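Local coordinates for protein inactive dihydropteroate synthase 2 (Mycobacterium tuberculosis, PDB 2VP8) that probably lacks dihydropteroate synthase activity and plays no part in folate metabolism, although it appears able to bind the inhibitor dapsone, at residues B[40-45]-B[284-289]; B[213-218]-B[243-248]; B[30-35]-B[117-122]. All blocks are in the same frame, centred on the assembly; numbering follows the deposited sequence.

Contact 1: B[40-45]-B[284-289]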
ATOM      1  N   ASP B  40      -3.614  11.419 -14.227  1.00 34.84           N
ATOM      2  CA  ASP B  40      -3.868   9.979 -14.196  1.00 34.73           C
ATOM      3  C   ASP B  40      -3.403   9.321 -12.888  1.00 34.31           C
ATOM      4  O   ASP B  40      -3.177   8.109 -12.841  1.00 34.27           O
ATOM      5  CB  ASP B  40      -3.198   9.304 -15.401  1.00 34.78           C
ATOM      6  CG  ASP B  40      -1.685   9.526 -15.434  1.00 35.94           C
ATOM      7  OD1 ASP B  40      -1.178  10.456 -14.758  1.00 36.29           O
ATOM      8  OD2 ASP B  40      -0.996   8.767 -16.143  1.00 37.64           O
ATOM      9  N   ARG B  41      -3.250  10.131 -11.839  1.00 33.65           N
ATOM     10  CA  ARG B  41      -2.845   9.663 -10.511  1.00 32.63           C
ATOM     11  C   ARG B  41      -2.940  10.794  -9.492  1.00 32.40           C
ATOM     12  O   ARG B  41      -3.101  11.965  -9.861  1.00 32.32           O
ATOM     13  CB  ARG B  41      -1.413   9.112 -10.520  1.00 32.51           C
ATOM     14  CG  ARG B  41      -0.356  10.118 -10.935  1.00 31.58           C
ATOM     15  CD  ARG B  41       1.038   9.710 -10.478  1.00 30.09           C
ATOM     16  NE  ARG B  41       2.090  10.503 -11.124  1.00 28.35           N
ATOM     17  CZ  ARG B  41       2.424  11.743 -10.769  1.00 28.23           C
ATOM     18  NH1 ARG B  41       1.792  12.355  -9.764  1.00 27.08           N
ATOM     19  NH2 ARG B  41       3.389  12.378 -11.423  1.00 26.34           N
ATOM     20  N   ALA B  42      -2.846  10.427  -8.214  1.00 31.87           N
ATOM     21  CA  ALA B  42      -2.686  11.375  -7.128  1.00 31.47           C
ATOM     22  C   ALA B  42      -1.381  12.160  -7.318  1.00 31.63           C
ATOM     23  O   ALA B  42      -0.440  11.684  -7.967  1.00 31.68           O
ATOM     24  CB  ALA B  42      -2.690  10.652  -5.806  1.00 31.06           C
ATOM     25  N   LEU B  43      -1.331  13.360  -6.753  1.00 31.72           N
ATOM     26  CA  LEU B  43      -0.225  14.262  -7.005  1.00 32.41           C
ATOM     27  C   LEU B  43       0.856  14.160  -5.967  1.00 33.15           C
ATOM     28  O   LEU B  43       0.605  13.727  -4.843  1.00 33.62           O
ATOM     29  CB  LEU B  43      -0.712  15.706  -7.062  1.00 32.51           C
ATOM     30  CG  LEU B  43      -1.964  15.961  -7.892  1.00 31.88           C
ATOM     31  CD1 LEU B  43      -2.388  17.415  -7.716  1.00 30.98           C
ATOM     32  CD2 LEU B  43      -1.708  15.583  -9.347  1.00 30.07           C
ATOM     33  N   ILE B  44       2.056  14.582  -6.358  1.00 34.12           N
ATOM     34  CA  ILE B  44       3.239  14.555  -5.503  1.00 34.89           C
ATOM     35  C   ILE B  44       3.755  15.968  -5.231  1.00 35.34           C
ATOM     36  O   ILE B  44       4.027  16.733  -6.164  1.00 35.82           O
ATOM     37  CB  ILE B  44       4.374  13.762  -6.164  1.00 35.01           C
ATOM     38  CG1 ILE B  44       3.908  12.347  -6.537  1.00 35.12           C
ATOM     39  CG2 ILE B  44       5.611  13.731  -5.246  1.00 35.58           C
ATOM     40  CD1 ILE B  44       4.799  11.659  -7.555  1.00 33.76           C
ATOM     41  N   MET B  45       3.883  16.301  -3.949  1.00 35.75           N
ATOM     42  CA  MET B  45       4.532  17.529  -3.502  1.00 36.06           C
ATOM     43  C   MET B  45       5.948  17.177  -3.032  1.00 36.72           C
ATOM     44  O   MET B  45       6.129  16.427  -2.078  1.00 36.44           O
ATOM     45  CB  MET B  45       3.720  18.175  -2.384  1.00 35.85           C
ATOM     46  CG  MET B  45       4.352  19.392  -1.765  1.00 36.08           C
ATOM     47  SD  MET B  45       3.464  19.975  -0.298  1.00 35.93           S
ATOM     48  CE  MET B  45       2.382  21.190  -1.045  1.00 34.17           C
ATOM     49  N   ARG B 284      -5.615  13.403  -2.514  1.00 37.17           N
ATOM     50  CA  ARG B 284      -5.232  14.039  -3.772  1.00 37.23           C
ATOM     51  C   ARG B 284      -3.714  14.238  -3.920  1.00 37.55           C
ATOM     52  O   ARG B 284      -3.171  14.136  -5.030  1.00 37.51           O
ATOM     53  CB  ARG B 284      -5.989  15.356  -3.968  1.00 36.97           C
ATOM     54  CG  ARG B 284      -5.606  16.139  -5.222  1.00 37.47           C
ATOM     55  CD  ARG B 284      -6.439  15.791  -6.463  1.00 38.10           C
ATOM     56  NE  ARG B 284      -6.102  16.656  -7.606  1.00 39.63           N
ATOM     57  CZ  ARG B 284      -6.549  17.906  -7.787  1.00 41.44           C
ATOM     58  NH1 ARG B 284      -7.371  18.483  -6.906  1.00 41.56           N
ATOM     59  NH2 ARG B 284      -6.180  18.594  -8.865  1.00 41.81           N
ATOM     60  N   MET B 285      -3.035  14.515  -2.807  1.00 37.50           N
ATOM     61  CA  MET B 285      -1.632  14.917  -2.857  1.00 37.39           C
ATOM     62  C   MET B 285      -0.803  14.285  -1.745  1.00 37.19           C
ATOM     63  O   MET B 285      -1.320  13.989  -0.667  1.00 36.92           O
ATOM     64  CB  MET B 285      -1.521  16.441  -2.797  1.00 37.09           C
ATOM     65  CG  MET B 285      -0.188  16.986  -3.235  1.00 37.34           C
ATOM     66  SD  MET B 285      -0.285  18.717  -3.735  1.00 37.98           S
ATOM     67  CE  MET B 285      -0.125  19.471  -2.140  1.00 41.10           C
ATOM     68  N   PHE B 286       0.488  14.097  -2.020  1.00 36.86           N
ATOM     69  CA  PHE B 286       1.404  13.492  -1.073  1.00 36.67           C
ATOM     70  C   PHE B 286       2.699  14.286  -0.983  1.00 36.86           C
ATOM     71  O   PHE B 286       3.390  14.498  -1.987  1.00 36.76           O
ATOM     72  CB  PHE B 286       1.693  12.041  -1.466  1.00 36.88           C
ATOM     73  CG  PHE B 286       0.533  11.119  -1.252  1.00 36.72           C
ATOM     74  CD1 PHE B 286      -0.390  10.903  -2.261  1.00 37.30           C
ATOM     75  CD2 PHE B 286       0.362  10.473  -0.038  1.00 37.75           C
ATOM     76  CE1 PHE B 286      -1.481  10.071  -2.068  1.00 37.17           C
ATOM     77  CE2 PHE B 286      -0.720   9.624   0.166  1.00 39.16           C
ATOM     78  CZ  PHE B 286      -1.647   9.426  -0.857  1.00 38.84           C
ATOM     79  N   ARG B 287       3.017  14.723   0.230  1.00 36.94           N
ATOM     80  CA  ARG B 287       4.244  15.463   0.493  1.00 37.00           C
ATOM     81  C   ARG B 287       5.374  14.499   0.827  1.00 37.05           C
ATOM     82  O   ARG B 287       5.313  13.782   1.828  1.00 37.35           O
ATOM     83  CB  ARG B 287       4.024  16.444   1.644  1.00 36.93           C
ATOM     84  CG  ARG B 287       5.058  17.538   1.731  1.00 36.18           C
ATOM     85  CD  ARG B 287       4.666  18.504   2.816  1.00 36.62           C
ATOM     86  NE  ARG B 287       5.594  19.622   2.912  1.00 37.51           N
ATOM     87  CZ  ARG B 287       6.360  19.866   3.967  1.00 37.39           C
ATOM     88  NH1 ARG B 287       6.298  19.076   5.030  1.00 38.31           N
ATOM     89  NH2 ARG B 287       7.173  20.910   3.966  1.00 36.62           N
ATOM     90  N   VAL B 288       6.404  14.494  -0.010  1.00 37.07           N
ATOM     91  CA  VAL B 288       7.486  13.526   0.095  1.00 37.29           C
ATOM     92  C   VAL B 288       8.850  14.159  -0.141  1.00 37.68           C
ATOM     93  O   VAL B 288       8.952  15.254  -0.701  1.00 37.79           O
ATOM     94  CB  VAL B 288       7.303  12.334  -0.904  1.00 37.08           C
ATOM     95  CG1 VAL B 288       5.955  11.686  -0.739  1.00 37.70           C
ATOM     96  CG2 VAL B 288       7.471  12.786  -2.326  1.00 37.29           C
ATOM     97  N   HIS B 289       9.896  13.460   0.298  1.00 38.38           N
ATOM     98  CA  HIS B 289      11.264  13.779  -0.096  1.00 38.96           C
ATOM     99  C   HIS B 289      11.620  12.992  -1.359  1.00 39.73           C
ATOM    100  O   HIS B 289      12.115  13.564  -2.332  1.00 40.11           O
ATOM    101  CB  HIS B 289      12.240  13.416   1.014  1.00 38.76           C
ATOM    102  CG  HIS B 289      12.079  14.232   2.254  1.00 38.38           C
ATOM    103  ND1 HIS B 289      11.227  13.871   3.274  1.00 38.56           N
ATOM    104  CD2 HIS B 289      12.672  15.382   2.646  1.00 37.94           C
ATOM    105  CE1 HIS B 289      11.297  14.768   4.240  1.00 38.24           C
ATOM    106  NE2 HIS B 289      12.169  15.694   3.885  1.00 37.99           N
TER

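Contact 2: B[213-218]-B[243-248]. With EDO (1,2-ethanediol), chain F.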
ATOM      1  N   LYS B 213      -8.449  26.184  -4.747  1.00 37.00           N
ATOM      2  CA  LYS B 213      -7.023  26.254  -4.437  1.00 36.69           C
ATOM      3  C   LYS B 213      -6.740  25.885  -2.978  1.00 36.67           C
ATOM      4  O   LYS B 213      -5.591  25.925  -2.536  1.00 36.79           O
ATOM      5  CB  LYS B 213      -6.457  27.643  -4.761  1.00 36.56           C
ATOM      6  CG  LYS B 213      -6.702  28.114  -6.185  1.00 36.73           C
ATOM      7  CD  LYS B 213      -5.748  29.243  -6.563  1.00 37.58           C
ATOM      8  CE  LYS B 213      -6.127  29.884  -7.896  1.00 37.59           C
ATOM      9  NZ  LYS B 213      -4.973  30.586  -8.524  1.00 37.46           N
ATOM     10  N   VAL B 214      -7.784  25.524  -2.235  1.00 36.50           N
ATOM     11  CA  VAL B 214      -7.618  25.112  -0.841  1.00 36.47           C
ATOM     12  C   VAL B 214      -7.461  23.596  -0.733  1.00 36.46           C
ATOM     13  O   VAL B 214      -8.293  22.847  -1.235  1.00 36.44           O
ATOM     14  CB  VAL B 214      -8.799  25.549   0.051  1.00 36.48           C
ATOM     15  CG1 VAL B 214      -8.560  25.103   1.493  1.00 36.91           C
ATOM     16  CG2 VAL B 214      -9.009  27.050  -0.011  1.00 36.11           C
ATOM     17  N   LEU B 215      -6.388  23.163  -0.076  1.00 36.34           N
ATOM     18  CA  LEU B 215      -6.165  21.755   0.232  1.00 36.36           C
ATOM     19  C   LEU B 215      -6.202  21.563   1.749  1.00 36.13           C
ATOM     20  O   LEU B 215      -5.883  22.489   2.503  1.00 36.06           O
ATOM     21  CB  LEU B 215      -4.814  21.291  -0.327  1.00 36.40           C
ATOM     22  CG  LEU B 215      -4.623  21.190  -1.849  1.00 37.11           C
ATOM     23  CD1 LEU B 215      -4.400  22.560  -2.515  1.00 38.10           C
ATOM     24  CD2 LEU B 215      -3.471  20.269  -2.178  1.00 36.81           C
ATOM     25  N   ILE B 216      -6.602  20.379   2.203  1.00 35.84           N
ATOM     26  CA  ILE B 216      -6.603  20.099   3.638  1.00 35.67           C
ATOM     27  C   ILE B 216      -5.587  19.030   4.008  1.00 35.97           C
ATOM     28  O   ILE B 216      -5.450  18.017   3.325  1.00 35.86           O
ATOM     29  CB  ILE B 216      -8.009  19.748   4.204  1.00 35.67           C
ATOM     30  CG1 ILE B 216      -8.572  18.463   3.581  1.00 35.09           C
ATOM     31  CG2 ILE B 216      -8.972  20.938   4.047  1.00 35.17           C
ATOM     32  CD1 ILE B 216      -9.708  17.836   4.382  1.00 35.33           C
ATOM     33  N   ASP B 217      -4.872  19.281   5.096  1.00 36.43           N
ATOM     34  CA  ASP B 217      -3.824  18.386   5.565  1.00 36.96           C
ATOM     35  C   ASP B 217      -4.121  17.967   7.009  1.00 37.22           C
ATOM     36  O   ASP B 217      -3.579  18.540   7.953  1.00 37.10           O
ATOM     37  CB  ASP B 217      -2.463  19.070   5.435  1.00 36.91           C
ATOM     38  CG  ASP B 217      -1.335  18.242   5.995  1.00 37.76           C
ATOM     39  OD1 ASP B 217      -1.526  17.032   6.247  1.00 39.97           O
ATOM     40  OD2 ASP B 217      -0.243  18.808   6.185  1.00 38.75           O
ATOM     41  N   PRO B 218      -4.984  16.952   7.175  1.00 37.70           N
ATOM     42  CA  PRO B 218      -5.534  16.548   8.463  1.00 38.19           C
ATOM     43  C   PRO B 218      -4.558  15.829   9.387  1.00 38.78           C
ATOM     44  O   PRO B 218      -4.759  15.837  10.598  1.00 38.81           O
ATOM     45  CB  PRO B 218      -6.664  15.589   8.070  1.00 38.19           C
ATOM     46  CG  PRO B 218      -6.846  15.763   6.592  1.00 37.80           C
ATOM     47  CD  PRO B 218      -5.502  16.100   6.096  1.00 37.83           C
ATOM     48  N   GLY B 243     -14.870  16.587   0.694  1.00 37.32           N
ATOM     49  CA  GLY B 243     -14.928  17.264  -0.595  1.00 37.16           C
ATOM     50  C   GLY B 243     -13.734  18.154  -0.881  1.00 37.08           C
ATOM     51  O   GLY B 243     -13.577  18.635  -2.003  1.00 37.05           O
ATOM     52  N   TRP B 244     -12.906  18.381   0.137  1.00 37.07           N
ATOM     53  CA  TRP B 244     -11.658  19.117  -0.013  1.00 37.02           C
ATOM     54  C   TRP B 244     -10.545  18.170  -0.441  1.00 37.21           C
ATOM     55  O   TRP B 244     -10.489  17.022   0.023  1.00 37.40           O
ATOM     56  CB  TRP B 244     -11.265  19.788   1.304  1.00 36.94           C
ATOM     57  CG  TRP B 244     -12.273  20.775   1.814  1.00 36.88           C
ATOM     58  CD1 TRP B 244     -13.155  20.585   2.837  1.00 36.90           C
ATOM     59  CD2 TRP B 244     -12.501  22.103   1.328  1.00 36.43           C
ATOM     60  NE1 TRP B 244     -13.916  21.709   3.018  1.00 37.25           N
ATOM     61  CE2 TRP B 244     -13.538  22.656   2.102  1.00 36.79           C
ATOM     62  CE3 TRP B 244     -11.932  22.875   0.308  1.00 36.86           C
ATOM     63  CZ2 TRP B 244     -14.021  23.951   1.895  1.00 36.85           C
ATOM     64  CZ3 TRP B 244     -12.409  24.163   0.102  1.00 36.93           C
ATOM     65  CH2 TRP B 244     -13.443  24.687   0.895  1.00 36.95           C
ATOM     66  N   PRO B 245      -9.646  18.637  -1.329  1.00 37.23           N
ATOM     67  CA  PRO B 245      -8.502  17.793  -1.691  1.00 37.25           C
ATOM     68  C   PRO B 245      -7.699  17.478  -0.437  1.00 37.23           C
ATOM     69  O   PRO B 245      -7.473  18.358   0.393  1.00 37.66           O
ATOM     70  CB  PRO B 245      -7.689  18.681  -2.634  1.00 37.09           C
ATOM     71  CG  PRO B 245      -8.651  19.694  -3.125  1.00 37.32           C
ATOM     72  CD  PRO B 245      -9.622  19.930  -2.024  1.00 36.81           C
ATOM     73  N   VAL B 246      -7.293  16.232  -0.280  1.00 37.21           N
ATOM     74  CA  VAL B 246      -6.571  15.841   0.920  1.00 37.14           C
ATOM     75  C   VAL B 246      -5.079  15.696   0.626  1.00 37.25           C
ATOM     76  O   VAL B 246      -4.673  15.031  -0.343  1.00 37.04           O
ATOM     77  CB  VAL B 246      -7.169  14.556   1.547  1.00 37.11           C
ATOM     78  CG1 VAL B 246      -6.249  13.970   2.613  1.00 37.20           C
ATOM     79  CG2 VAL B 246      -8.563  14.843   2.131  1.00 37.29           C
ATOM     80  N   LEU B 247      -4.285  16.360   1.465  1.00 37.19           N
ATOM     81  CA  LEU B 247      -2.841  16.270   1.429  1.00 37.06           C
ATOM     82  C   LEU B 247      -2.372  15.349   2.541  1.00 37.26           C
ATOM     83  O   LEU B 247      -2.778  15.491   3.694  1.00 37.40           O
ATOM     84  CB  LEU B 247      -2.205  17.663   1.577  1.00 36.78           C
ATOM     85  CG  LEU B 247      -0.672  17.750   1.697  1.00 36.51           C
ATOM     86  CD1 LEU B 247       0.046  17.123   0.512  1.00 35.89           C
ATOM     87  CD2 LEU B 247      -0.204  19.176   1.877  1.00 36.91           C
ATOM     88  N   MET B 248      -1.512  14.403   2.190  1.00 37.58           N
ATOM     89  CA  MET B 248      -0.906  13.538   3.181  1.00 37.97           C
ATOM     90  C   MET B 248       0.573  13.847   3.345  1.00 38.14           C
ATOM     91  O   MET B 248       1.274  14.123   2.370  1.00 37.88           O
ATOM     92  CB  MET B 248      -1.103  12.064   2.818  1.00 38.25           C
ATOM     93  CG  MET B 248      -2.560  11.625   2.623  1.00 38.66           C
ATOM     94  SD  MET B 248      -3.586  11.749   4.098  1.00 41.79           S
ATOM     95  CE  MET B 248      -2.914  10.445   5.120  1.00 39.97           C
TER
HETATM   96  C1  EDO F1311     -16.078  21.964  -2.504  1.00 83.42           C
HETATM   97  O1  EDO F1311     -14.643  21.912  -2.467  1.00 82.78           O
HETATM   98  C2  EDO F1311     -16.670  21.455  -1.191  1.00 83.25           C
HETATM   99  O2  EDO F1311     -16.071  22.144  -0.085  1.00 83.06           O

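Contact 3: B[30-35]-B[117-122]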
ATOM      1  N   SER B  30      -4.760  17.284 -15.290  1.00 47.77           N
ATOM      2  CA  SER B  30      -5.522  18.229 -14.470  1.00 47.13           C
ATOM      3  C   SER B  30      -4.765  19.553 -14.250  1.00 46.46           C
ATOM      4  O   SER B  30      -3.593  19.688 -14.618  1.00 46.28           O
ATOM      5  CB  SER B  30      -5.867  17.599 -13.112  1.00 47.27           C
ATOM      6  OG  SER B  30      -7.107  16.912 -13.140  1.00 47.89           O
ATOM      7  N   THR B  31      -5.454  20.527 -13.663  1.00 45.55           N
ATOM      8  CA  THR B  31      -4.826  21.760 -13.208  1.00 44.84           C
ATOM      9  C   THR B  31      -5.090  21.961 -11.718  1.00 44.30           C
ATOM     10  O   THR B  31      -6.226  21.833 -11.263  1.00 44.45           O
ATOM     11  CB  THR B  31      -5.344  22.997 -13.970  1.00 44.74           C
ATOM     12  OG1 THR B  31      -6.771  23.044 -13.881  1.00 45.20           O
ATOM     13  CG2 THR B  31      -4.932  22.959 -15.438  1.00 44.79           C
ATOM     14  N   LEU B  32      -4.036  22.256 -10.963  1.00 43.51           N
ATOM     15  CA  LEU B  32      -4.176  22.741  -9.597  1.00 42.81           C
ATOM     16  C   LEU B  32      -3.567  24.128  -9.558  1.00 42.38           C
ATOM     17  O   LEU B  32      -2.485  24.345 -10.112  1.00 42.18           O
ATOM     18  CB  LEU B  32      -3.449  21.830  -8.612  1.00 42.83           C
ATOM     19  CG  LEU B  32      -4.079  21.498  -7.254  1.00 43.17           C
ATOM     20  CD1 LEU B  32      -2.963  21.288  -6.243  1.00 42.98           C
ATOM     21  CD2 LEU B  32      -5.075  22.547  -6.747  1.00 42.71           C
ATOM     22  N   CYS B  33      -4.264  25.064  -8.917  1.00 42.04           N
ATOM     23  CA  CYS B  33      -3.850  26.476  -8.866  1.00 41.88           C
ATOM     24  C   CYS B  33      -3.378  26.995 -10.220  1.00 41.39           C
ATOM     25  O   CYS B  33      -2.364  27.672 -10.304  1.00 41.35           O
ATOM     26  CB  CYS B  33      -2.757  26.706  -7.812  1.00 41.94           C
ATOM     27  SG  CYS B  33      -3.199  26.190  -6.135  1.00 43.17           S
ATOM     28  N   GLY B  34      -4.110  26.659 -11.276  1.00 41.26           N
ATOM     29  CA  GLY B  34      -3.799  27.133 -12.625  1.00 41.02           C
ATOM     30  C   GLY B  34      -2.553  26.533 -13.261  1.00 40.85           C
ATOM     31  O   GLY B  34      -2.134  26.976 -14.327  1.00 41.30           O
ATOM     32  N   ARG B  35      -1.967  25.527 -12.619  1.00 40.29           N
ATOM     33  CA  ARG B  35      -0.764  24.875 -13.136  1.00 39.81           C
ATOM     34  C   ARG B  35      -1.013  23.435 -13.580  1.00 39.53           C
ATOM     35  O   ARG B  35      -1.760  22.704 -12.926  1.00 39.04           O
ATOM     36  CB  ARG B  35       0.353  24.876 -12.084  1.00 39.88           C
ATOM     37  CG  ARG B  35       0.727  26.246 -11.548  1.00 39.33           C
ATOM     38  CD  ARG B  35       1.407  27.072 -12.601  1.00 38.12           C
ATOM     39  NE  ARG B  35       1.776  28.374 -12.076  1.00 36.74           N
ATOM     40  CZ  ARG B  35       2.122  29.404 -12.828  1.00 35.21           C
ATOM     41  NH1 ARG B  35       2.141  29.284 -14.148  1.00 35.22           N
ATOM     42  NH2 ARG B  35       2.443  30.550 -12.255  1.00 34.49           N
ATOM     43  N   ASP B 117       5.853  26.513 -15.733  1.00 39.55           N
ATOM     44  CA  ASP B 117       4.554  25.880 -15.532  1.00 39.96           C
ATOM     45  C   ASP B 117       4.500  24.993 -14.288  1.00 40.18           C
ATOM     46  O   ASP B 117       3.562  24.204 -14.107  1.00 40.35           O
ATOM     47  CB  ASP B 117       4.175  25.080 -16.777  1.00 40.00           C
ATOM     48  CG  ASP B 117       3.759  25.966 -17.923  1.00 41.30           C
ATOM     49  OD1 ASP B 117       2.724  26.654 -17.786  1.00 42.94           O
ATOM     50  OD2 ASP B 117       4.462  25.982 -18.957  1.00 42.01           O
ATOM     51  N   GLN B 118       5.508  25.121 -13.431  1.00 40.24           N
ATOM     52  CA  GLN B 118       5.606  24.263 -12.257  1.00 40.37           C
ATOM     53  C   GLN B 118       4.806  24.864 -11.129  1.00 40.13           C
ATOM     54  O   GLN B 118       4.885  26.058 -10.879  1.00 40.55           O
ATOM     55  CB  GLN B 118       7.064  24.083 -11.823  1.00 40.55           C
ATOM     56  CG  GLN B 118       7.249  23.191 -10.603  1.00 41.14           C
ATOM     57  CD  GLN B 118       6.752  21.784 -10.840  1.00 41.69           C
ATOM     58  OE1 GLN B 118       7.180  21.124 -11.781  1.00 42.84           O
ATOM     59  NE2 GLN B 118       5.845  21.318  -9.989  1.00 41.83           N
ATOM     60  N   LEU B 119       4.032  24.044 -10.442  1.00 39.64           N
ATOM     61  CA  LEU B 119       3.300  24.555  -9.307  1.00 39.39           C
ATOM     62  C   LEU B 119       4.251  24.615  -8.120  1.00 38.87           C
ATOM     63  O   LEU B 119       4.837  23.608  -7.730  1.00 39.07           O
ATOM     64  CB  LEU B 119       2.040  23.717  -9.071  1.00 39.30           C
ATOM     65  CG  LEU B 119       1.225  23.675  -7.785  1.00 39.81           C
ATOM     66  CD1 LEU B 119       1.020  25.013  -7.136  1.00 40.99           C
ATOM     67  CD2 LEU B 119      -0.099  23.027  -8.096  1.00 39.92           C
ATOM     68  N   ILE B 120       4.435  25.817  -7.584  1.00 38.28           N
ATOM     69  CA  ILE B 120       5.361  26.042  -6.485  1.00 37.89           C
ATOM     70  C   ILE B 120       4.592  26.335  -5.210  1.00 37.83           C
ATOM     71  O   ILE B 120       3.675  27.160  -5.202  1.00 37.90           O
ATOM     72  CB  ILE B 120       6.318  27.233  -6.774  1.00 37.87           C
ATOM     73  CG1 ILE B 120       7.163  26.968  -8.022  1.00 37.32           C
ATOM     74  CG2 ILE B 120       7.228  27.505  -5.573  1.00 37.71           C
ATOM     75  CD1 ILE B 120       7.756  28.221  -8.637  1.00 36.05           C
ATOM     76  N   SER B 121       4.963  25.656  -4.128  1.00 37.62           N
ATOM     77  CA  SER B 121       4.425  25.997  -2.814  1.00 37.53           C
ATOM     78  C   SER B 121       5.530  26.405  -1.854  1.00 37.22           C
ATOM     79  O   SER B 121       6.684  25.971  -1.984  1.00 37.57           O
ATOM     80  CB  SER B 121       3.601  24.852  -2.229  1.00 37.69           C
ATOM     81  OG  SER B 121       4.407  23.739  -1.913  1.00 38.54           O
ATOM     82  N   VAL B 122       5.180  27.255  -0.902  1.00 36.52           N
ATOM     83  CA  VAL B 122       6.141  27.710   0.086  1.00 35.93           C
ATOM     84  C   VAL B 122       5.803  27.128   1.459  1.00 35.81           C
ATOM     85  O   VAL B 122       4.672  27.250   1.939  1.00 35.59           O
ATOM     86  CB  VAL B 122       6.278  29.272   0.093  1.00 35.72           C
ATOM     87  CG1 VAL B 122       4.925  29.953   0.245  1.00 34.99           C
ATOM     88  CG2 VAL B 122       7.258  29.741   1.163  1.00 35.72           C
TER
HETATM   89  O   HOH W   1       0.721  27.576 -16.156  1.00 42.48           O

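Contact 1: B[40-45]-B[284-289]
Leu43–Met45 and Met285–Arg287 pair as neighbouring parallel strands, joining the first and last strands of a pterin-binding TIM barrel in a buried contact. The ladder is regular: the peptides of Leu43 and Met45 exchange hydrogen bonds with Arg284, Phe286 and Val288. Leu43 N gives a nearly straight bond to Arg284 O (2.6 Å, 174°), Phe286 N gives a more bent one to Leu43 O, and Val288 N meets Met45 O at 2.8 Å. The two strand axes are 30° apart in direction, in keeping with the twist of a barrel wall.

Side chains alternate between two faces. Leu43, Met45, Met285 and Arg287 lie on the inner one. With CG anti to its backbone N (chi1 175°), Met45 runs out to lay SD in the guanidinium plane of Arg287, at its edge and 3.9 Å from NE; the same sulfur touches Arg287 CG. Bending at chi3 carries its methyl to the CE of Met285. Leu43 and Arg284 point the same way side by side, and Leu43 CD1 comes within 3.8 Å of Arg284 NE. On the outer face, Ile44 CG2 meets Val288 CG2 at 3.6 Å, while Ala42 CB lies in the plane of the Phe286 ring, at the edge by CE1 (4.0 Å). Helix 291-306 packs over this outer face.

Extended from CG to NE, Arg287 reaches into the barrel, where NH2 forms salt bridges with Asp123 and Asp83, and its side chain touches His220, a position probably characteristic of family members without synthase activity. With two carboxylates holding NH2 and the sulfur of Met45 at the guanidinium edge, the extended chain is fixed in direction inside the barrel.

Contact 2: B[213-218]-B[243-248]
Ile216 straddles Val246 in a single bridge, its N bonding Pro245 O (2.8 Å) and its O receiving Leu247 N (2.7 Å), both nearly straight, while the two chain directions diverge by 62°. Pro245 has no N-H to extend this ladder, and its CD rests instead against Val214 O at 3.3 Å. Beyond it, the ring CB of Pro245 meets Leu215 CG, the two side chains crossing at about a right angle.

Ile216 holds CG1 between its backbone N and carbonyl carbon (chi1 63°), which lets both branches reach the CB of Trp244: CG1 and CG2 each lie 3.8 Å from it. Its CG1 and CD1 also touch Val246 CG2. These are the sixth and seventh strands of the TIM barrel, and the single bridge between them closes the barrel. Val214 CB approaches the six-membered ring of Trp244 obliquely, 3.9 Å from CZ3, and helix 186-207 also packs on the indole. A 1,2-ethanediol, probably from the crystallisation liquor, places O2 over one face of this indole, 3.3 Å above its plane and offset toward the rim, nearest to CE2 and CZ2, while its O1 makes a weak hydrogen bond to Gly243 O. At the other end, Pro218 CD packs on Val246 CG1 (4.2 Å), and the neighbouring Asp217 turns OD2 to a hydrogen bond with ND1 of His220.

Contact 3: B[30-35]-B[117-122]
Arg35 lies along the backbone of residues 117-119, meeting it from CB to the guanidinium. Its CB packs on Leu119 CB at 3.6 Å. CG, anti to the carbonyl carbon (chi1 -56°), follows over Leu119 CA and CB, and a bend at chi2 brings CD close to two carbonyl oxygens, 3.9 Å from Asp117 O and 4.0 Å from Gln118 O. NE is 4.1 Å from Gln118 O, which like Asp117 CA lies obliquely to the guanidinium. NH1 and Asp117 OD1 are too far apart for a salt bridge, but a water accepts from Arg35 NH1 (3.0 Å) and donates to Asp117 OD1 (2.7 Å). NH2 pairs with Asp139 in a salt bridge, a charge partner that probably offsets the nearby Arg112.

Leu119 packs its two methyls against the turn: CD2 lies 3.6 Å from Leu32 CB, and CD1 meets Cys33 CB at 4.2 Å. Two backbone bonds between Leu32 and Arg35 close that type I' turn. The arrangement is a two-residue beta-hairpin over the N-terminal mouth of the barrel, here at the start of strand 119-123, opposite the C-terminal mouth that carries TIM-barrel active sites.

All three contacts reach one barrel sheet. Contacts 1 and 2 have centres 11 Å apart and lie on neighbouring strands, 285-288 and 247-248: Arg287 N lies 2.8 Å from Met248 O, and Arg284 N 2.9 Å from Val246 O, both probable hydrogen bonds. In the interior, Met285 CE packs against Leu215 CD2 and Leu247 CD1. The hairpin of contact 3 reaches both others at the N-terminal end: Leu32 CD1 lies 4.2 Å from Leu43 CD1 and equally far from Leu215 CD1, while Cys33 SG touches Lys213 CB. Contacts 1 and 2 also converge on His220, which is hydrogen-bonded to Asp217 and whose nearest side-chain atom is about 4 Å from that of Arg287; contact 3 lies away from it.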